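VOC domain-containing protein (Streptococcus mutans, PDB 3L7T) binds zinc as a dimeric member of the glyoxalase/bleomycin resistance/dioxygenase superfamily and may have lactoylglutathione lyase activity. Local coordinates at residues Leu99-Asp112 with Ala120-His133. Sequence-based numbering, arbitrary orientation.
Sequences LIALGIRVEEVRYD and AFFFDPDGLPLELH
Phe122 has its ring swung between the backbone N and the carbonyl carbon (chi1 62°), where it meets Leu99, whose CG lies anti to the carbonyl carbon (chi1 -82°). Leu99 CD1 sits over the middle of that ring, 3.8 Å from its centroid in a CH-pi contact, and Leu130 CB covers the opposite face nearer the rim. The same methyl meets Leu132 CD1 tip to tip, while Ile104 CG2 comes to within 4.0 Å of Phe122 CD1.

Outside this apolar patch residues 105-109 run antiparallel to 120-123, but just one direct backbone bond spans them: Glu107 N donates to Phe121 O at 2.9 Å. Two waters fill in around it, one bridging Arg105 O to Phe123 N, the other Glu108 O to Phe121 N. The extended Glu107 side chain brings OE2 to the edge of the Phe123 ring, 3.6 Å from CE2. Over one face of the Phe121 ring lies CG of Glu131, a zinc ligand of this protein, though no zinc is bound to it in this chain.

At the far end His133 NE2 donates to Asp112 OD2 (2.8 Å), entering the anti lone pair with the oxygen close to the imidazole plane. Tyr114 N holds the other carboxylate oxygen, and His7 of the second subunit stacks on His133.

In this βαβββ module of the VOC fold, the connection from helix 92-102 to edge strand 110-111, opening with a Schellman motif at Gly103, lies along strand 118-123. Leu99 packs the helix end on the sheet, Val106 CG1 touches Ala120 CB, and Ile104 reaches Phe22 and Gln26 of helix 16-26.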
ATOM      1  N   LEU A  99       2.384   6.561 -21.040  1.00 36.70           N
ATOM      2  CA  LEU A  99       3.325   6.819 -19.961  1.00 34.60           C
ATOM      3  C   LEU A  99       4.709   7.097 -20.502  1.00 34.23           C
ATOM      4  O   LEU A  99       5.391   8.026 -20.063  1.00 33.10           O
ATOM      5  CB  LEU A  99       3.364   5.653 -18.965  1.00 34.27           C
ATOM      6  CG  LEU A  99       2.279   5.601 -17.894  1.00 29.61           C
ATOM      7  CD1 LEU A  99       2.427   4.348 -17.023  1.00 31.07           C
ATOM      8  CD2 LEU A  99       2.356   6.865 -17.020  1.00 27.70           C
ATOM      9  N   ILE A 100       5.178   6.244 -21.404  1.00 33.38           N
ATOM     10  CA  ILE A 100       6.491   6.479 -21.967  1.00 31.98           C
ATOM     11  C   ILE A 100       6.541   7.835 -22.655  1.00 31.61           C
ATOM     12  O   ILE A 100       7.547   8.529 -22.563  1.00 32.61           O
ATOM     13  CB  ILE A 100       6.910   5.365 -22.922  1.00 32.36           C
ATOM     14  CG1 ILE A 100       7.145   4.081 -22.124  1.00 29.04           C
ATOM     15  CG2 ILE A 100       8.178   5.773 -23.689  1.00 31.42           C
ATOM     16  CD1 ILE A 100       7.041   2.800 -22.955  1.00 41.32           C
ATOM     17  N   ALA A 101       5.435   8.203 -23.305  1.00 32.80           N
ATOM     18  CA  ALA A 101       5.302   9.472 -24.042  1.00 34.44           C
ATOM     19  C   ALA A 101       5.368  10.654 -23.082  1.00 35.71           C
ATOM     20  O   ALA A 101       5.827  11.738 -23.449  1.00 36.65           O
ATOM     21  CB  ALA A 101       3.978   9.494 -24.830  1.00 32.79           C
ATOM     22  N   LEU A 102       4.980  10.418 -21.827  1.00 36.65           N
ATOM     23  CA  LEU A 102       5.063  11.452 -20.789  1.00 37.00           C
ATOM     24  C   LEU A 102       6.454  11.535 -20.203  1.00 35.76           C
ATOM     25  O   LEU A 102       6.772  12.471 -19.477  1.00 36.68           O
ATOM     26  CB  LEU A 102       4.035  11.202 -19.671  1.00 37.43           C
ATOM     27  CG  LEU A 102       2.568  11.449 -20.035  1.00 39.82           C
ATOM     28  CD1 LEU A 102       1.623  10.777 -19.046  1.00 39.84           C
ATOM     29  CD2 LEU A 102       2.253  12.944 -20.156  1.00 42.54           C
ATOM     30  N   GLY A 103       7.288  10.552 -20.519  1.00 35.53           N
ATOM     31  CA  GLY A 103       8.647  10.520 -20.028  1.00 34.54           C
ATOM     32  C   GLY A 103       8.780   9.668 -18.783  1.00 35.04           C
ATOM     33  O   GLY A 103       9.781   9.762 -18.072  1.00 34.60           O
ATOM     34  N   ILE A 104       7.811   8.776 -18.566  1.00 32.38           N
ATOM     35  CA  ILE A 104       7.881   7.803 -17.468  1.00 33.28           C
ATOM     36  C   ILE A 104       8.298   6.444 -18.036  1.00 31.76           C
ATOM     37  O   ILE A 104       7.651   5.940 -18.951  1.00 32.90           O
ATOM     38  CB  ILE A 104       6.492   7.646 -16.780  1.00 31.58           C
ATOM     39  CG1 ILE A 104       5.968   9.005 -16.290  1.00 36.55           C
ATOM     40  CG2 ILE A 104       6.542   6.638 -15.637  1.00 33.06           C
ATOM     41  CD1 ILE A 104       6.871   9.675 -15.303  1.00 47.14           C
ATOM     42  N   ARG A 105       9.371   5.865 -17.516  1.00 32.55           N
ATOM     43  CA  ARG A 105       9.855   4.576 -18.041  1.00 35.36           C
ATOM     44  C   ARG A 105       8.952   3.440 -17.585  1.00 34.10           C
ATOM     45  O   ARG A 105       8.668   3.302 -16.394  1.00 34.66           O
ATOM     46  CB  ARG A 105      11.284   4.287 -17.582  1.00 36.01           C
ATOM     47  CG  ARG A 105      11.871   2.999 -18.181  1.00 42.90           C
ATOM     48  CD  ARG A 105      12.530   2.123 -17.119  1.00 52.26           C
ATOM     49  NE  ARG A 105      13.908   2.532 -16.842  1.00 57.63           N
ATOM     50  CZ  ARG A 105      14.983   1.770 -17.055  1.00 65.13           C
ATOM     51  NH1 ARG A 105      14.849   0.533 -17.522  1.00 66.09           N
ATOM     52  NH2 ARG A 105      16.198   2.239 -16.776  1.00 65.22           N
ATOM     53  N   VAL A 106       8.491   2.638 -18.536  1.00 32.03           N
ATOM     54  CA  VAL A 106       7.649   1.490 -18.218  1.00 31.70           C
ATOM     55  C   VAL A 106       8.325   0.211 -18.690  1.00 32.49           C
ATOM     56  O   VAL A 106       8.740   0.106 -19.852  1.00 32.77           O
ATOM     57  CB  VAL A 106       6.283   1.619 -18.875  1.00 30.75           C
ATOM     58  CG1 VAL A 106       5.310   0.548 -18.329  1.00 31.01           C
ATOM     59  CG2 VAL A 106       5.739   3.033 -18.632  1.00 25.10           C
ATOM     60  N   GLU A 107       8.492  -0.736 -17.777  1.00 32.37           N
ATOM     61  CA  GLU A 107       9.081  -2.026 -18.146  1.00 33.70           C
ATOM     62  C   GLU A 107       8.193  -2.804 -19.127  1.00 33.09           C
ATOM     63  O   GLU A 107       7.013  -2.474 -19.333  1.00 32.61           O
ATOM     64  CB  GLU A 107       9.415  -2.833 -16.879  1.00 33.45           C
ATOM     65  CG  GLU A 107      10.484  -2.125 -16.022  1.00 39.93           C
ATOM     66  CD  GLU A 107      10.885  -2.882 -14.753  1.00 47.98           C
ATOM     67  OE1 GLU A 107      10.169  -3.833 -14.359  1.00 53.43           O
ATOM     68  OE2 GLU A 107      11.901  -2.490 -14.123  1.00 47.23           O
ATOM     69  N   GLU A 108       8.780  -3.783 -19.813  1.00 35.17           N
ATOM     70  CA  GLU A 108       8.063  -4.518 -20.854  1.00 36.83           C
ATOM     71  C   GLU A 108       6.746  -5.031 -20.314  1.00 35.47           C
ATOM     72  O   GLU A 108       6.676  -5.521 -19.189  1.00 37.33           O
ATOM     73  CB  GLU A 108       8.842  -5.757 -21.290  1.00 37.03           C
ATOM     74  CG  GLU A 108       9.885  -5.541 -22.333  1.00 45.89           C
ATOM     75  CD  GLU A 108      10.547  -6.852 -22.714  1.00 49.59           C
ATOM     76  OE1 GLU A 108       9.851  -7.729 -23.275  1.00 46.83           O
ATOM     77  OE2 GLU A 108      11.725  -7.033 -22.340  1.00 55.79           O
ATOM     78  N   VAL A 109       5.781  -5.137 -21.206  1.00 36.01           N
ATOM     79  CA  VAL A 109       4.538  -5.809 -20.896  1.00 36.82           C
ATOM     80  C   VAL A 109       4.773  -7.293 -20.620  1.00 38.98           C
ATOM     81  O   VAL A 109       5.314  -8.018 -21.467  1.00 37.93           O
ATOM     82  CB  VAL A 109       3.535  -5.637 -22.038  1.00 37.90           C
ATOM     83  CG1 VAL A 109       2.309  -6.489 -21.804  1.00 35.59           C
ATOM     84  CG2 VAL A 109       3.165  -4.168 -22.184  1.00 39.34           C
ATOM     85  N   ARG A 110       4.334  -7.749 -19.451  1.00 37.64           N
ATOM     86  CA  ARG A 110       4.323  -9.164 -19.153  1.00 38.11           C
ATOM     87  C   ARG A 110       2.921  -9.640 -18.820  1.00 36.50           C
ATOM     88  O   ARG A 110       1.969  -8.867 -18.871  1.00 35.85           O
ATOM     89  CB  ARG A 110       5.280  -9.501 -18.025  1.00 38.81           C
ATOM     90  CG  ARG A 110       5.280  -8.529 -16.881  1.00 43.50           C
ATOM     91  CD  ARG A 110       6.674  -8.455 -16.258  1.00 50.20           C
ATOM     92  NE  ARG A 110       7.419  -9.702 -16.428  1.00 57.39           N
ATOM     93  CZ  ARG A 110       7.526 -10.640 -15.488  1.00 61.86           C
ATOM     94  NH1 ARG A 110       6.933 -10.466 -14.312  1.00 63.21           N
ATOM     95  NH2 ARG A 110       8.228 -11.744 -15.715  1.00 62.48           N
ATOM     96  N   TYR A 111       2.771 -10.926 -18.604  1.00 34.58           N
ATOM     97  CA  TYR A 111       1.469 -11.508 -18.396  1.00 35.38           C
ATOM     98  C   TYR A 111       1.341 -12.027 -16.967  1.00 34.18           C
ATOM     99  O   TYR A 111       2.256 -12.546 -16.434  1.00 35.74           O
ATOM    100  CB  TYR A 111       1.188 -12.605 -19.429  1.00 35.10           C
ATOM    101  CG  TYR A 111       1.263 -12.129 -20.837  1.00 37.94           C
ATOM    102  CD1 TYR A 111       0.133 -11.808 -21.530  1.00 41.42           C
ATOM    103  CD2 TYR A 111       2.464 -11.967 -21.462  1.00 38.32           C
ATOM    104  CE1 TYR A 111       0.189 -11.354 -22.792  1.00 38.41           C
ATOM    105  CE2 TYR A 111       2.533 -11.508 -22.722  1.00 39.70           C
ATOM    106  CZ  TYR A 111       1.394 -11.198 -23.392  1.00 43.99           C
ATOM    107  OH  TYR A 111       1.482 -10.743 -24.671  1.00 43.12           O
ATOM    108  N   ASP A 112       0.192 -11.840 -16.356  1.00 34.42           N
ATOM    109  CA  ASP A 112      -0.025 -12.256 -14.978  1.00 35.04           C
ATOM    110  C   ASP A 112       0.139 -13.755 -14.912  1.00 37.44           C
ATOM    111  O   ASP A 112      -0.296 -14.457 -15.783  1.00 32.98           O
ATOM    112  CB  ASP A 112      -1.416 -11.851 -14.497  1.00 36.29           C
ATOM    113  CG  ASP A 112      -1.628 -12.113 -13.056  1.00 42.02           C
ATOM    114  OD1 ASP A 112      -1.515 -13.237 -12.632  1.00 46.31           O
ATOM    115  OD2 ASP A 112      -1.925 -11.200 -12.314  1.00 43.11           O
ATOM    116  N   ALA A 120       2.151  -4.248 -16.480  1.00 28.08           N
ATOM    117  CA  ALA A 120       3.466  -3.646 -16.681  1.00 28.54           C
ATOM    118  C   ALA A 120       3.791  -2.794 -15.456  1.00 28.01           C
ATOM    119  O   ALA A 120       2.905  -2.153 -14.914  1.00 26.27           O
ATOM    120  CB  ALA A 120       3.466  -2.799 -17.932  1.00 26.99           C
ATOM    121  N   PHE A 121       5.030  -2.872 -14.978  1.00 26.11           N
ATOM    122  CA  PHE A 121       5.517  -1.992 -13.915  1.00 26.04           C
ATOM    123  C   PHE A 121       6.127  -0.685 -14.387  1.00 26.36           C
ATOM    124  O   PHE A 121       6.874  -0.625 -15.384  1.00 26.84           O
ATOM    125  CB  PHE A 121       6.542  -2.705 -13.028  1.00 28.32           C
ATOM    126  CG  PHE A 121       5.936  -3.690 -12.062  1.00 33.90           C
ATOM    127  CD1 PHE A 121       5.479  -3.272 -10.810  1.00 35.89           C
ATOM    128  CD2 PHE A 121       5.861  -5.033 -12.392  1.00 36.78           C
ATOM    129  CE1 PHE A 121       4.940  -4.181  -9.910  1.00 40.40           C
ATOM    130  CE2 PHE A 121       5.324  -5.950 -11.506  1.00 39.06           C
ATOM    131  CZ  PHE A 121       4.855  -5.526 -10.265  1.00 41.90           C
ATOM    132  N   PHE A 122       5.864   0.357 -13.611  1.00 25.54           N
ATOM    133  CA  PHE A 122       6.586   1.629 -13.722  1.00 24.76           C
ATOM    134  C   PHE A 122       6.875   2.074 -12.291  1.00 25.31           C
ATOM    135  O   PHE A 122       6.578   1.335 -11.355  1.00 26.60           O
ATOM    136  CB  PHE A 122       5.757   2.656 -14.514  1.00 23.99           C
ATOM    137  CG  PHE A 122       4.437   3.012 -13.889  1.00 27.07           C
ATOM    138  CD1 PHE A 122       4.234   4.290 -13.370  1.00 26.34           C
ATOM    139  CD2 PHE A 122       3.338   2.133 -13.963  1.00 23.80           C
ATOM    140  CE1 PHE A 122       2.993   4.672 -12.921  1.00 26.79           C
ATOM    141  CE2 PHE A 122       2.113   2.498 -13.488  1.00 25.05           C
ATOM    142  CZ  PHE A 122       1.930   3.777 -12.946  1.00 27.87           C
ATOM    143  N   PHE A 123       7.473   3.248 -12.107  1.00 25.38           N
ATOM    144  CA  PHE A 123       7.934   3.642 -10.773  1.00 24.39           C
ATOM    145  C   PHE A 123       7.657   5.108 -10.497  1.00 22.33           C
ATOM    146  O   PHE A 123       7.668   5.909 -11.406  1.00 24.44           O
ATOM    147  CB  PHE A 123       9.431   3.352 -10.620  1.00 26.02           C
ATOM    148  CG  PHE A 123       9.775   1.908 -10.830  1.00 29.68           C
ATOM    149  CD1 PHE A 123       9.816   1.032  -9.759  1.00 23.62           C
ATOM    150  CD2 PHE A 123       9.939   1.411 -12.113  1.00 32.87           C
ATOM    151  CE1 PHE A 123      10.058  -0.314  -9.954  1.00 35.01           C
ATOM    152  CE2 PHE A 123      10.147   0.054 -12.325  1.00 37.59           C
ATOM    153  CZ  PHE A 123      10.229  -0.808 -11.245  1.00 33.94           C
ATOM    154  N   ASP A 124       7.399   5.445  -9.235  1.00 22.53           N
ATOM    155  CA  ASP A 124       7.212   6.824  -8.856  1.00 23.15           C
ATOM    156  C   ASP A 124       8.597   7.427  -8.617  1.00 22.75           C
ATOM    157  O   ASP A 124       9.606   6.707  -8.730  1.00 22.54           O
ATOM    158  CB  ASP A 124       6.217   6.964  -7.674  1.00 24.87           C
ATOM    159  CG  ASP A 124       6.870   7.006  -6.294  1.00 23.51           C
ATOM    160  OD1 ASP A 124       8.048   6.577  -6.099  1.00 23.37           O
ATOM    161  OD2 ASP A 124       6.116   7.410  -5.347  1.00 22.40           O
ATOM    162  N   PRO A 125       8.661   8.750  -8.437  1.00 22.58           N
ATOM    163  CA  PRO A 125       9.954   9.420  -8.304  1.00 24.38           C
ATOM    164  C   PRO A 125      10.847   8.867  -7.196  1.00 25.82           C
ATOM    165  O   PRO A 125      12.065   9.083  -7.235  1.00 25.93           O
ATOM    166  CB  PRO A 125       9.565  10.880  -8.008  1.00 23.09           C
ATOM    167  CG  PRO A 125       8.230  11.034  -8.677  1.00 23.32           C
ATOM    168  CD  PRO A 125       7.543   9.707  -8.463  1.00 23.57           C
ATOM    169  N   ASP A 126      10.260   8.199  -6.203  1.00 21.89           N
ATOM    170  CA  ASP A 126      11.004   7.596  -5.083  1.00 21.87           C
ATOM    171  C   ASP A 126      11.151   6.083  -5.228  1.00 22.39           C
ATOM    172  O   ASP A 126      11.562   5.395  -4.280  1.00 23.90           O
ATOM    173  CB  ASP A 126      10.360   7.958  -3.754  1.00 21.37           C
ATOM    174  CG  ASP A 126      10.506   9.449  -3.437  1.00 24.25           C
ATOM    175  OD1 ASP A 126      11.663   9.903  -3.392  1.00 25.01           O
ATOM    176  OD2 ASP A 126       9.496  10.196  -3.396  1.00 24.80           O
ATOM    177  N   GLY A 127      10.949   5.603  -6.454  1.00 24.38           N
ATOM    178  CA  GLY A 127      11.142   4.187  -6.800  1.00 25.11           C
ATOM    179  C   GLY A 127      10.036   3.253  -6.302  1.00 24.03           C
ATOM    180  O   GLY A 127      10.237   2.030  -6.183  1.00 23.59           O
ATOM    181  N   LEU A 128       8.886   3.824  -5.958  1.00 23.00           N
ATOM    182  CA  LEU A 128       7.762   2.985  -5.480  1.00 22.72           C
ATOM    183  C   LEU A 128       7.231   2.227  -6.717  1.00 21.41           C
ATOM    184  O   LEU A 128       6.867   2.862  -7.712  1.00 24.04           O
ATOM    185  CB  LEU A 128       6.659   3.895  -4.948  1.00 21.52           C
ATOM    186  CG  LEU A 128       5.367   3.183  -4.515  1.00 25.85           C
ATOM    187  CD1 LEU A 128       5.756   2.169  -3.450  1.00 27.19           C
ATOM    188  CD2 LEU A 128       4.354   4.218  -3.986  1.00 23.09           C
ATOM    189  N   PRO A 129       7.230   0.882  -6.685  1.00 22.05           N
ATOM    190  CA  PRO A 129       6.707   0.171  -7.868  1.00 22.01           C
ATOM    191  C   PRO A 129       5.176   0.308  -8.000  1.00 22.20           C
ATOM    192  O   PRO A 129       4.437   0.063  -7.030  1.00 22.17           O
ATOM    193  CB  PRO A 129       7.065  -1.298  -7.607  1.00 19.82           C
ATOM    194  CG  PRO A 129       8.159  -1.282  -6.571  1.00 25.93           C
ATOM    195  CD  PRO A 129       7.818  -0.032  -5.702  1.00 21.38           C
ATOM    196  N   LEU A 130       4.736   0.734  -9.176  1.00 23.48           N
ATOM    197  CA  LEU A 130       3.333   0.863  -9.518  1.00 23.39           C
ATOM    198  C   LEU A 130       3.065  -0.003 -10.739  1.00 26.66           C
ATOM    199  O   LEU A 130       3.957  -0.244 -11.544  1.00 29.60           O
ATOM    200  CB  LEU A 130       2.962   2.324  -9.831  1.00 24.79           C
ATOM    201  CG  LEU A 130       3.315   3.330  -8.741  1.00 22.80           C
ATOM    202  CD1 LEU A 130       3.091   4.795  -9.191  1.00 25.21           C
ATOM    203  CD2 LEU A 130       2.546   3.000  -7.400  1.00 27.14           C
ATOM    204  N   GLU A 131       1.850  -0.510 -10.869  1.00 23.55           N
ATOM    205  CA  GLU A 131       1.634  -1.548 -11.866  1.00 24.67           C
ATOM    206  C   GLU A 131       0.354  -1.231 -12.598  1.00 23.56           C
ATOM    207  O   GLU A 131      -0.590  -0.725 -11.975  1.00 25.42           O
ATOM    208  CB  GLU A 131       1.552  -2.902 -11.154  1.00 25.67           C
ATOM    209  CG  GLU A 131       1.406  -4.091 -12.039  1.00 29.43           C
ATOM    210  CD  GLU A 131       1.014  -5.355 -11.263  1.00 36.42           C
ATOM    211  OE1 GLU A 131       1.420  -5.528 -10.090  1.00 36.10           O
ATOM    212  OE2 GLU A 131       0.276  -6.176 -11.838  1.00 41.54           O
ATOM    213  N   LEU A 132       0.381  -1.361 -13.928  1.00 23.33           N
ATOM    214  CA  LEU A 132      -0.838  -1.303 -14.768  1.00 22.27           C
ATOM    215  C   LEU A 132      -1.299  -2.735 -14.966  1.00 23.48           C
ATOM    216  O   LEU A 132      -0.467  -3.618 -15.203  1.00 25.30           O
ATOM    217  CB  LEU A 132      -0.475  -0.746 -16.143  1.00 22.80           C
ATOM    218  CG  LEU A 132       0.176   0.641 -16.135  1.00 24.17           C
ATOM    219  CD1 LEU A 132       0.587   1.030 -17.545  1.00 30.02           C
ATOM    220  CD2 LEU A 132      -0.850   1.605 -15.536  1.00 27.10           C
ATOM    221  N   HIS A 133      -2.602  -2.992 -14.883  1.00 24.07           N
ATOM    222  CA  HIS A 133      -3.063  -4.389 -14.923  1.00 26.73           C
ATOM    223  C   HIS A 133      -4.429  -4.451 -15.583  1.00 27.93           C
ATOM    224  O   HIS A 133      -5.282  -3.596 -15.329  1.00 26.93           O
ATOM    225  CB  HIS A 133      -3.123  -4.967 -13.503  1.00 26.49           C
ATOM    226  CG  HIS A 133      -3.035  -6.462 -13.445  1.00 32.77           C
ATOM    227  ND1 HIS A 133      -4.019  -7.287 -13.942  1.00 36.74           N
ATOM    228  CD2 HIS A 133      -2.092  -7.281 -12.916  1.00 33.87           C
ATOM    229  CE1 HIS A 133      -3.694  -8.550 -13.714  1.00 39.63           C
ATOM    230  NE2 HIS A 133      -2.518  -8.573 -13.115  1.00 39.15           N
TER
HETATM  231  O   HOH W   1       9.265   4.339 -13.988  1.00 29.14           O
HETATM  232  O   HOH W   2       6.553  -4.928 -16.496  1.00 33.69           O